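Local structure of PR domain zinc finger protein 2 (Homo sapiens, 2QPW) at residues H22-L27 with V31-S36; V79-P82 with C88-A91; T92-E95 with R101-N104. The protein uses S-adenosyl-L-methionine to methylate histone H3 at the H3K9 site through its PR (SET-related) domain, the part modelled here, and may also act as a DNA-binding transcription factor. All blocks are in the same frame, centred on the assembly; numbering follows the deposited sequence. Where two conformers were deposited one is given.

Interaction 1: residues H22-L27 with V31-S36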
ATOM      1  N   HIS A  22     -17.492  -0.386   2.012  1.00 19.49           N
ATOM      2  CA  HIS A  22     -17.008  -1.556   2.748  1.00 18.45           C
ATOM      3  C   HIS A  22     -15.511  -1.499   3.036  1.00 17.71           C
ATOM      4  O   HIS A  22     -15.037  -2.100   4.021  1.00 16.46           O
ATOM      5  CB  HIS A  22     -17.378  -2.903   2.057  1.00 19.73           C
ATOM      6  CG  HIS A  22     -16.623  -3.164   0.791  1.00 21.99           C
ATOM      7  ND1 HIS A  22     -17.001  -2.641  -0.426  1.00 22.40           N
ATOM      8  CD2 HIS A  22     -15.516  -3.912   0.553  1.00 24.32           C
ATOM      9  CE1 HIS A  22     -16.158  -3.042  -1.358  1.00 24.59           C
ATOM     10  NE2 HIS A  22     -15.251  -3.820  -0.792  1.00 24.41           N
ATOM     11  N   VAL A  23     -14.771  -0.742   2.225  1.00 16.39           N
ATOM     12  CA  VAL A  23     -13.335  -0.571   2.499  1.00 17.00           C
ATOM     13  C   VAL A  23     -13.088   0.282   3.756  1.00 17.36           C
ATOM     14  O   VAL A  23     -12.272  -0.077   4.640  1.00 16.68           O
ATOM     15  CB  VAL A  23     -12.614  -0.048   1.229  1.00 17.20           C
ATOM     16  CG1 VAL A  23     -11.202   0.361   1.556  1.00 18.58           C
ATOM     17  CG2 VAL A  23     -12.652  -1.163   0.148  1.00 18.35           C
ATOM     18  N   LEU A  24     -13.845   1.376   3.879  1.00 18.47           N
ATOM     19  CA  LEU A  24     -13.800   2.214   5.108  1.00 19.99           C
ATOM     20  C   LEU A  24     -14.179   1.482   6.393  1.00 20.41           C
ATOM     21  O   LEU A  24     -13.580   1.727   7.467  1.00 19.94           O
ATOM     22  CB  LEU A  24     -14.681   3.467   4.951  1.00 20.23           C
ATOM     23  CG  LEU A  24     -14.244   4.583   4.011  1.00 22.25           C
ATOM     24  CD1 LEU A  24     -15.424   5.552   3.820  1.00 26.28           C
ATOM     25  CD2 LEU A  24     -13.054   5.336   4.542  1.00 24.15           C
ATOM     26  N   ARG A  25     -15.150   0.559   6.302  1.00 20.07           N
ATOM     27  CA  ARG A  25     -15.610  -0.166   7.505  1.00 21.69           C
ATOM     28  C   ARG A  25     -14.606  -1.174   8.011  1.00 21.35           C
ATOM     29  O   ARG A  25     -14.679  -1.642   9.162  1.00 22.25           O
ATOM     30  CB  ARG A  25     -16.959  -0.875   7.266  1.00 22.89           C
ATOM     31  CG  ARG A  25     -18.114   0.045   6.923  1.00 23.07           C
ATOM     32  CD  ARG A  25     -19.474  -0.730   7.084  1.00 24.07           C
ATOM     33  NE  ARG A  25     -19.498  -1.908   6.222  1.00 26.06           N
ATOM     34  CZ  ARG A  25     -20.067  -1.985   5.013  1.00 26.86           C
ATOM     35  NH1 ARG A  25     -20.715  -0.958   4.483  1.00 27.12           N
ATOM     36  NH2 ARG A  25     -19.953  -3.118   4.328  1.00 28.18           N
ATOM     37  N   GLY A  26     -13.667  -1.545   7.133  1.00 19.94           N
ATOM     38  CA  GLY A  26     -12.700  -2.566   7.438  1.00 20.49           C
ATOM     39  C   GLY A  26     -11.396  -2.205   8.135  1.00 21.10           C
ATOM     40  O   GLY A  26     -10.634  -3.115   8.456  1.00 22.35           O
ATOM     41  N   LEU A  27     -11.123  -0.907   8.371  1.00 20.48           N
ATOM     42  CA  LEU A  27      -9.836  -0.481   8.938  1.00 21.01           C
ATOM     43  C   LEU A  27      -9.726  -0.867  10.435  1.00 20.14           C
ATOM     44  O   LEU A  27     -10.746  -0.844  11.168  1.00 19.24           O
ATOM     45  CB  LEU A  27      -9.692   1.058   8.815  1.00 22.47           C
ATOM     46  CG  LEU A  27      -9.311   1.793   7.516  1.00 25.83           C
ATOM     47  CD1 LEU A  27     -10.340   1.598   6.412  1.00 28.71           C
ATOM     48  CD2 LEU A  27      -9.101   3.273   7.786  1.00 23.70           C
ATOM     49  N   VAL A  31      -5.185   2.953  12.234  1.00 16.52           N
ATOM     50  CA  VAL A  31      -5.059   3.691  10.970  1.00 16.89           C
ATOM     51  C   VAL A  31      -6.344   4.405  10.527  1.00 17.17           C
ATOM     52  O   VAL A  31      -7.467   4.045  10.976  1.00 17.31           O
ATOM     53  CB  VAL A  31      -4.545   2.752   9.782  1.00 15.85           C
ATOM     54  CG1 VAL A  31      -3.255   2.039  10.204  1.00 17.95           C
ATOM     55  CG2 VAL A  31      -5.618   1.738   9.365  1.00 17.66           C
ATOM     56  N   ARG A  32      -6.183   5.410   9.658  1.00 17.28           N
ATOM     57  CA  ARG A  32      -7.333   6.094   9.018  1.00 17.75           C
ATOM     58  C   ARG A  32      -6.974   6.440   7.580  1.00 17.92           C
ATOM     59  O   ARG A  32      -5.781   6.572   7.250  1.00 17.90           O
ATOM     60  CB  ARG A  32      -7.694   7.398   9.775  1.00 18.54           C
ATOM     61  CG  ARG A  32      -6.671   8.535   9.631  1.00 19.63           C
ATOM     62  CD  ARG A  32      -7.259   9.884  10.145  1.00 22.48           C
ATOM     63  NE  ARG A  32      -7.491   9.831  11.596  1.00 30.32           N
ATOM     64  CZ  ARG A  32      -8.691   9.705  12.173  1.00 33.76           C
ATOM     65  NH1 ARG A  32      -9.805   9.636  11.438  1.00 34.83           N
ATOM     66  NH2 ARG A  32      -8.782   9.655  13.493  1.00 33.04           N
ATOM     67  N   LEU A  33      -7.991   6.606   6.730  1.00 18.22           N
ATOM     68  CA  LEU A  33      -7.781   7.101   5.345  1.00 19.09           C
ATOM     69  C   LEU A  33      -7.885   8.628   5.276  1.00 20.15           C
ATOM     70  O   LEU A  33      -8.801   9.221   5.886  1.00 20.45           O
ATOM     71  CB  LEU A  33      -8.817   6.470   4.387  1.00 20.13           C
ATOM     72  CG  LEU A  33      -8.830   4.935   4.299  1.00 21.48           C
ATOM     73  CD1 LEU A  33      -9.721   4.530   3.126  1.00 24.67           C
ATOM     74  CD2 LEU A  33      -7.427   4.369   4.085  1.00 24.26           C
ATOM     75  N   PHE A  34      -6.971   9.266   4.535  1.00 19.29           N
ATOM     76  CA  PHE A  34      -6.904  10.723   4.463  1.00 20.27           C
ATOM     77  C   PHE A  34      -5.992  11.068   3.300  1.00 19.71           C
ATOM     78  O   PHE A  34      -5.065  10.299   3.020  1.00 19.61           O
ATOM     79  CB  PHE A  34      -6.345  11.319   5.792  1.00 20.61           C
ATOM     80  CG  PHE A  34      -6.682  12.775   5.986  1.00 24.10           C
ATOM     81  CD1 PHE A  34      -7.983  13.165   6.281  1.00 26.13           C
ATOM     82  CD2 PHE A  34      -5.715  13.750   5.792  1.00 29.24           C
ATOM     83  CE1 PHE A  34      -8.311  14.502   6.408  1.00 29.05           C
ATOM     84  CE2 PHE A  34      -6.032  15.104   5.939  1.00 30.21           C
ATOM     85  CZ  PHE A  34      -7.332  15.468   6.236  1.00 28.99           C
ATOM     86  N   PRO A  35      -6.245  12.208   2.581  1.00 19.69           N
ATOM     87  CA  PRO A  35      -5.326  12.558   1.471  1.00 18.58           C
ATOM     88  C   PRO A  35      -3.813  12.348   1.759  1.00 18.90           C
ATOM     89  O   PRO A  35      -3.330  12.703   2.856  1.00 18.94           O
ATOM     90  CB  PRO A  35      -5.664  14.044   1.212  1.00 19.47           C
ATOM     91  CG  PRO A  35      -7.117  14.123   1.503  1.00 20.20           C
ATOM     92  CD  PRO A  35      -7.369  13.169   2.677  1.00 20.30           C
ATOM     93  N   SER A  36      -3.077  11.761   0.808  1.00 17.09           N
ATOM     94  CA  SER A  36      -1.647  11.463   0.988  1.00 18.49           C
ATOM     95  C   SER A  36      -0.840  12.763   0.985  1.00 18.78           C
ATOM     96  O   SER A  36      -1.210  13.671   0.270  1.00 21.18           O
ATOM     97  CB  SER A  36      -1.134  10.606  -0.175  1.00 16.81           C
ATOM     98  OG  SER A  36       0.240  10.284   0.025  1.00 18.22           O
TER
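Leu27 is the bump here, and strand 31-35 offers the hollow. This is a corner of the PR domain, a variant of the SET fold: the short helix 21-25 and the turn after it lie against one strand of the two-stranded antiparallel sheet formed with 43-47. The hollow has a backbone floor and aliphatic walls. Leu27 CD2 comes within 3.5 Å of Arg32 CA, and the peptide on each side of that residue also touches the methyl, with Val31 O and Leu33 N both 3.7 Å from Leu27 CD2. Val31 CG2 forms one wall, 4.1 Å from Leu27 CD2; Leu33 CG forms the other. The second torsion of Leu27 (chi2 63°) sets CD2 anti to CA, making it the branch that reaches farthest from its own backbone and into the hollow. The CB of Arg32 leaves its CA on the side away from 22-27, consistent with the close approach of the Leu27 methyl to that CA. Trp99 packs on Leu27 as well, while Val31 and Leu33 rest on Val45 of the partner strand. Three residues back, on the helix, Leu24 adds a smaller apolar touch, its CD2 lying 3.7 Å from Leu33 CD1.

Interaction 2: residues V79-P82 with C88-A91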
ATOM      1  N   VAL A  79       2.570 -12.806  -6.976  1.00 17.01           N
ATOM      2  CA  VAL A  79       2.577 -13.945  -6.060  1.00 16.89           C
ATOM      3  C   VAL A  79       2.488 -15.201  -6.916  1.00 16.39           C
ATOM      4  O   VAL A  79       1.712 -15.232  -7.861  1.00 16.89           O
ATOM      5  CB  VAL A  79       1.342 -13.928  -5.097  1.00 17.27           C
ATOM      6  CG1 VAL A  79       1.308 -15.194  -4.244  1.00 19.19           C
ATOM      7  CG2 VAL A  79       1.395 -12.644  -4.191  1.00 18.43           C
ATOM      8  N   TYR A  80       3.283 -16.204  -6.579  1.00 15.95           N
ATOM      9  CA  TYR A  80       3.349 -17.469  -7.346  1.00 16.71           C
ATOM     10  C   TYR A  80       2.312 -18.447  -6.833  1.00 16.68           C
ATOM     11  O   TYR A  80       2.218 -18.671  -5.608  1.00 16.66           O
ATOM     12  CB  TYR A  80       4.740 -18.109  -7.168  1.00 16.70           C
ATOM     13  CG  TYR A  80       4.890 -19.471  -7.834  1.00 17.48           C
ATOM     14  CD1 TYR A  80       5.076 -19.560  -9.211  1.00 20.61           C
ATOM     15  CD2 TYR A  80       4.806 -20.654  -7.090  1.00 20.90           C
ATOM     16  CE1 TYR A  80       5.195 -20.798  -9.858  1.00 19.66           C
ATOM     17  CE2 TYR A  80       4.944 -21.933  -7.736  1.00 20.78           C
ATOM     18  CZ  TYR A  80       5.137 -21.977  -9.110  1.00 21.14           C
ATOM     19  OH  TYR A  80       5.273 -23.202  -9.764  1.00 21.04           O
ATOM     20  N   TYR A  81       1.588 -19.077  -7.771  1.00 17.22           N
ATOM     21  CA  TYR A  81       0.634 -20.162  -7.436  1.00 17.19           C
ATOM     22  C   TYR A  81       1.019 -21.466  -8.151  1.00 17.36           C
ATOM     23  O   TYR A  81       1.018 -21.510  -9.372  1.00 16.46           O
ATOM     24  CB  TYR A  81      -0.805 -19.750  -7.814  1.00 17.34           C
ATOM     25  CG  TYR A  81      -1.256 -18.575  -6.960  1.00 19.68           C
ATOM     26  CD1 TYR A  81      -1.929 -18.775  -5.762  1.00 24.39           C
ATOM     27  CD2 TYR A  81      -0.933 -17.261  -7.340  1.00 22.42           C
ATOM     28  CE1 TYR A  81      -2.292 -17.678  -4.942  1.00 24.16           C
ATOM     29  CE2 TYR A  81      -1.268 -16.174  -6.539  1.00 24.37           C
ATOM     30  CZ  TYR A  81      -1.963 -16.378  -5.343  1.00 24.38           C
ATOM     31  OH  TYR A  81      -2.306 -15.258  -4.538  1.00 23.75           O
ATOM     32  N   PRO A  82       1.308 -22.523  -7.391  1.00 17.95           N
ATOM     33  CA  PRO A  82       1.772 -23.799  -8.014  1.00 18.30           C
ATOM     34  C   PRO A  82       0.820 -24.289  -9.098  1.00 17.24           C
ATOM     35  O   PRO A  82      -0.394 -24.354  -8.858  1.00 18.03           O
ATOM     36  CB  PRO A  82       1.715 -24.789  -6.852  1.00 18.56           C
ATOM     37  CG  PRO A  82       1.798 -23.964  -5.633  1.00 20.89           C
ATOM     38  CD  PRO A  82       1.242 -22.614  -5.926  1.00 18.77           C
ATOM     39  N   CYS A  88      -0.369 -11.641 -11.031  1.00 18.32           N
ATOM     40  CA  CYS A  88      -0.466 -10.299 -10.423  1.00 19.63           C
ATOM     41  C   CYS A  88      -1.747 -10.261  -9.603  1.00 19.74           C
ATOM     42  O   CYS A  88      -2.800 -10.741 -10.065  1.00 20.92           O
ATOM     43  CB  CYS A  88      -0.535  -9.214 -11.501  1.00 20.33           C
ATOM     44  SG  CYS A  88       0.955  -9.117 -12.494  1.00 24.14           S
ATOM     45  N   ILE A  89      -1.663  -9.694  -8.396  1.00 17.76           N
ATOM     46  CA  ILE A  89      -2.821  -9.511  -7.498  1.00 16.45           C
ATOM     47  C   ILE A  89      -3.172  -8.013  -7.612  1.00 16.31           C
ATOM     48  O   ILE A  89      -2.427  -7.172  -7.079  1.00 14.88           O
ATOM     49  CB  ILE A  89      -2.407  -9.890  -6.063  1.00 17.36           C
ATOM     50  CG1 ILE A  89      -1.835 -11.328  -6.009  1.00 18.10           C
ATOM     51  CG2 ILE A  89      -3.591  -9.728  -5.082  1.00 17.08           C
ATOM     52  CD1 ILE A  89      -2.779 -12.458  -6.624  1.00 20.33           C
ATOM     53  N   ASP A  90      -4.234  -7.705  -8.357  1.00 15.98           N
ATOM     54  CA  ASP A  90      -4.461  -6.352  -8.882  1.00 16.15           C
ATOM     55  C   ASP A  90      -5.644  -5.668  -8.179  1.00 16.22           C
ATOM     56  O   ASP A  90      -6.798  -6.112  -8.310  1.00 16.83           O
ATOM     57  CB  ASP A  90      -4.754  -6.414 -10.394  1.00 17.14           C
ATOM     58  CG  ASP A  90      -4.838  -5.036 -11.035  1.00 20.62           C
ATOM     59  OD1 ASP A  90      -4.437  -4.036 -10.392  1.00 21.00           O
ATOM     60  OD2 ASP A  90      -5.276  -4.961 -12.212  1.00 23.44           O
ATOM     61  N   ALA A  91      -5.341  -4.601  -7.436  1.00 16.30           N
ATOM     62  CA  ALA A  91      -6.348  -3.814  -6.719  1.00 15.55           C
ATOM     63  C   ALA A  91      -6.526  -2.433  -7.360  1.00 16.43           C
ATOM     64  O   ALA A  91      -7.031  -1.503  -6.715  1.00 15.71           O
ATOM     65  CB  ALA A  91      -5.988  -3.682  -5.211  1.00 16.30           C
TER
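Val79 and Ile89 lie on the two arms of the antiparallel hairpin 76-81/85-90, offset along the strands: backbone hydrogen bonds pair Val79 with Met87 and Ile89 with Trp77, and the closest CA atoms across the two segments are those of Val79 and Cys88, 6.4 Å apart. The side chains therefore meet on a diagonal. Val79 CG2 packs on Ile89 CG1 at 3.9 Å, the two branched chains crossing at a slant. Tyr81, two residues farther toward the turn, has more ground to cover and does so with the length of its ring. Its first torsion (chi1 -65°) leaves CG anti to the carbonyl carbon, and the phenol leans back along the hairpin until its far end meets the tip of Ile89. Tyr81 OH is 3.5 Å from Ile89 CD1, and Tyr81 CE2 is 4.0 Å from it; the two side chains run at about a right angle. Ile89 thus divides its surface, with CG1 against the valine and CD1 against the tyrosine. The hydroxyl meets a methyl here, so the contact is purely van der Waals. Lys64 makes a cation-pi contact with the same tyrosine ring. The CB of Cys88 points away from 79-82, and its side chain touches Met76 and Glu78, nearer the start of strand 76-81, and loop residues Arg67 and Val70. Within the three-stranded antiparallel sheet, strand 85-90 is central, flanked by 76-81 and 63-65.

Interaction 3: residues T92-E95 with R101-N104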
ATOM      1  N   THR A  92      -6.117  -2.283  -8.622  1.00 16.44           N
ATOM      2  CA  THR A  92      -6.352  -1.019  -9.358  1.00 17.09           C
ATOM      3  C   THR A  92      -7.822  -0.546  -9.227  1.00 17.44           C
ATOM      4  O   THR A  92      -8.078   0.644  -8.971  1.00 16.31           O
ATOM      5  CB  THR A  92      -5.903  -1.103 -10.867  1.00 17.50           C
ATOM      6  OG1 THR A  92      -4.508  -1.418 -10.937  1.00 17.80           O
ATOM      7  CG2 THR A  92      -6.116   0.212 -11.568  1.00 18.88           C
ATOM      8  N   ASP A  93      -8.763  -1.492  -9.369  1.00 17.33           N
ATOM      9  CA  ASP A  93     -10.196  -1.261  -9.088  1.00 18.75           C
ATOM     10  C   ASP A  93     -10.410  -1.452  -7.570  1.00 17.63           C
ATOM     11  O   ASP A  93     -10.271  -2.552  -7.050  1.00 16.27           O
ATOM     12  CB  ASP A  93     -11.043  -2.275  -9.888  1.00 18.31           C
ATOM     13  CG  ASP A  93     -12.543  -2.147  -9.622  1.00 22.58           C
ATOM     14  OD1 ASP A  93     -12.941  -1.345  -8.736  1.00 22.15           O
ATOM     15  OD2 ASP A  93     -13.312  -2.893 -10.302  1.00 21.53           O
ATOM     16  N   PRO A  94     -10.728  -0.368  -6.844  1.00 18.31           N
ATOM     17  CA  PRO A  94     -10.771  -0.532  -5.374  1.00 18.53           C
ATOM     18  C   PRO A  94     -11.888  -1.453  -4.833  1.00 18.01           C
ATOM     19  O   PRO A  94     -11.779  -1.946  -3.706  1.00 17.87           O
ATOM     20  CB  PRO A  94     -10.986   0.890  -4.857  1.00 18.72           C
ATOM     21  CG  PRO A  94     -11.602   1.638  -5.965  1.00 18.85           C
ATOM     22  CD  PRO A  94     -11.087   0.997  -7.275  1.00 19.02           C
ATOM     23  N   GLU A  95     -12.923  -1.692  -5.632  1.00 17.82           N
ATOM     24  CA  GLU A  95     -13.939  -2.708  -5.315  1.00 18.34           C
ATOM     25  C   GLU A  95     -13.392  -4.133  -5.202  1.00 18.17           C
ATOM     26  O   GLU A  95     -14.065  -5.016  -4.650  1.00 18.76           O
ATOM     27  CB  GLU A  95     -15.068  -2.672  -6.368  1.00 19.71           C
ATOM     28  CG  GLU A  95     -15.863  -1.346  -6.364  1.00 24.16           C
ATOM     29  CD  GLU A  95     -16.956  -1.256  -5.265  1.00 31.35           C
ATOM     30  OE1 GLU A  95     -17.161  -2.193  -4.463  1.00 34.42           O
ATOM     31  OE2 GLU A  95     -17.632  -0.204  -5.226  1.00 38.92           O
ATOM     32  N   ARG A 101      -4.655  -1.226  -0.274  1.00 13.08           N
ATOM     33  CA  ARG A 101      -4.525  -0.569  -1.604  1.00 13.07           C
ATOM     34  C   ARG A 101      -4.105   0.918  -1.524  1.00 14.26           C
ATOM     35  O   ARG A 101      -3.333   1.450  -2.369  1.00 15.09           O
ATOM     36  CB  ARG A 101      -5.874  -0.639  -2.337  1.00 14.03           C
ATOM     37  CG  ARG A 101      -5.868   0.130  -3.696  1.00 13.75           C
ATOM     38  CD  ARG A 101      -7.232   0.403  -4.222  1.00 18.34           C
ATOM     39  NE  ARG A 101      -7.210   1.005  -5.553  1.00 16.61           N
ATOM     40  CZ  ARG A 101      -7.187   2.309  -5.828  1.00 18.24           C
ATOM     41  NH1 ARG A 101      -7.175   3.246  -4.870  1.00 17.97           N
ATOM     42  NH2 ARG A 101      -7.228   2.683  -7.092  1.00 18.18           N
ATOM     43  N   TYR A 102      -4.631   1.593  -0.516  1.00 12.36           N
ATOM     44  CA  TYR A 102      -4.426   3.046  -0.339  1.00 14.85           C
ATOM     45  C   TYR A 102      -3.080   3.433   0.304  1.00 14.71           C
ATOM     46  O   TYR A 102      -2.755   4.636   0.372  1.00 15.63           O
ATOM     47  CB  TYR A 102      -5.609   3.618   0.457  1.00 14.63           C
ATOM     48  CG  TYR A 102      -6.901   3.543  -0.325  1.00 15.96           C
ATOM     49  CD1 TYR A 102      -7.253   4.569  -1.198  1.00 15.70           C
ATOM     50  CD2 TYR A 102      -7.760   2.414  -0.234  1.00 15.30           C
ATOM     51  CE1 TYR A 102      -8.432   4.517  -1.969  1.00 17.64           C
ATOM     52  CE2 TYR A 102      -8.935   2.338  -1.015  1.00 15.58           C
ATOM     53  CZ  TYR A 102      -9.272   3.399  -1.852  1.00 17.67           C
ATOM     54  OH  TYR A 102     -10.409   3.369  -2.608  1.00 17.50           O
ATOM     55  N   VAL A 103      -2.303   2.451   0.795  1.00 13.31           N
ATOM     56  CA  VAL A 103      -0.933   2.739   1.311  1.00 12.73           C
ATOM     57  C   VAL A 103      -0.015   3.145   0.139  1.00 12.50           C
ATOM     58  O   VAL A 103       0.285   2.328  -0.782  1.00 12.99           O
ATOM     59  CB  VAL A 103      -0.335   1.521   2.053  1.00 12.77           C
ATOM     60  CG1 VAL A 103       1.135   1.760   2.474  1.00 13.80           C
ATOM     61  CG2 VAL A 103      -1.226   1.112   3.251  1.00 11.35           C
ATOM     62  N   ASN A 104       0.407   4.405   0.143  1.00 13.87           N
ATOM     63  CA  ASN A 104       1.276   4.906  -0.914  0.50 13.85           C
ATOM     64  C   ASN A 104       2.703   4.349  -0.824  1.00 14.61           C
ATOM     65  O   ASN A 104       3.122   3.860   0.220  1.00 14.88           O
ATOM     66  CB  ASN A 104       1.288   6.447  -0.908  0.50 14.14           C
ATOM     67  CG  ASN A 104       1.555   7.049  -2.289  0.50 13.49           C
ATOM     68  OD1 ASN A 104       1.800   6.330  -3.276  0.50 13.16           O
ATOM     69  ND2 ASN A 104       1.535   8.393  -2.362  0.50 14.26           N
TER
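Arg101 reaches across to Thr92, and the polar part of the contact is one hydrogen bond from Arg101 NH2 to Thr92 O, 2.9 Å long. It is fairly straight, 158° at the hydrogen, with the donor tilted 30° from the carbonyl plane. Arg101 CG stands anti to its own backbone N (chi1 175°) and the chain stays extended as far as NE, which gives the arginine its reach. NE bonds to Ala91 O and NH1 forms a salt bridge with Glu14, so all three guanidinium nitrogens have partners and the group's rotation is well fixed. Tyr75 adds a cation-pi contact. Both segments belong to the loop joining strands 85-90 and 104-119 of the PR domain, and Arg101-Tyr102-Val103-Asn104 resembles the Arg-Phe-x-Asn of the conserved SET-domain motif. The van der Waals part centres on Pro94. Pro94 CB lies over one face of the Arg101 guanidinium, 3.8 Å above the plane and displaced to the rim, and is also 3.8 Å from Arg101 CD. From another direction Tyr102 OH comes within 3.4 Å of Pro94 CB. Within segment 92-95, Asp93 closes an Asx turn round the proline: Glu95 N bonds to Asp93 OD1 at 3.1 Å, meeting it from above the carboxylate plane.

Interactions 1 and 2 are both apolar, but they join different elements: a partly exposed leucine from the turn after the helix set against the two-stranded sheet in 1, two arms of a hairpin in the largely buried 2. Interaction 3 lies nearest the middle of the chain; there, loop holds loop through an arginine that supplies the polar chemistry the others lack. It also connects the other two: to segment 88-91 through the guanidinium bond to Ala91, and to the helix of interaction 1 where Val23 packs on Tyr102 and His22 touches Glu95. Interactions 1 and 2 themselves do not touch, their nearest atoms being about 9 Å apart.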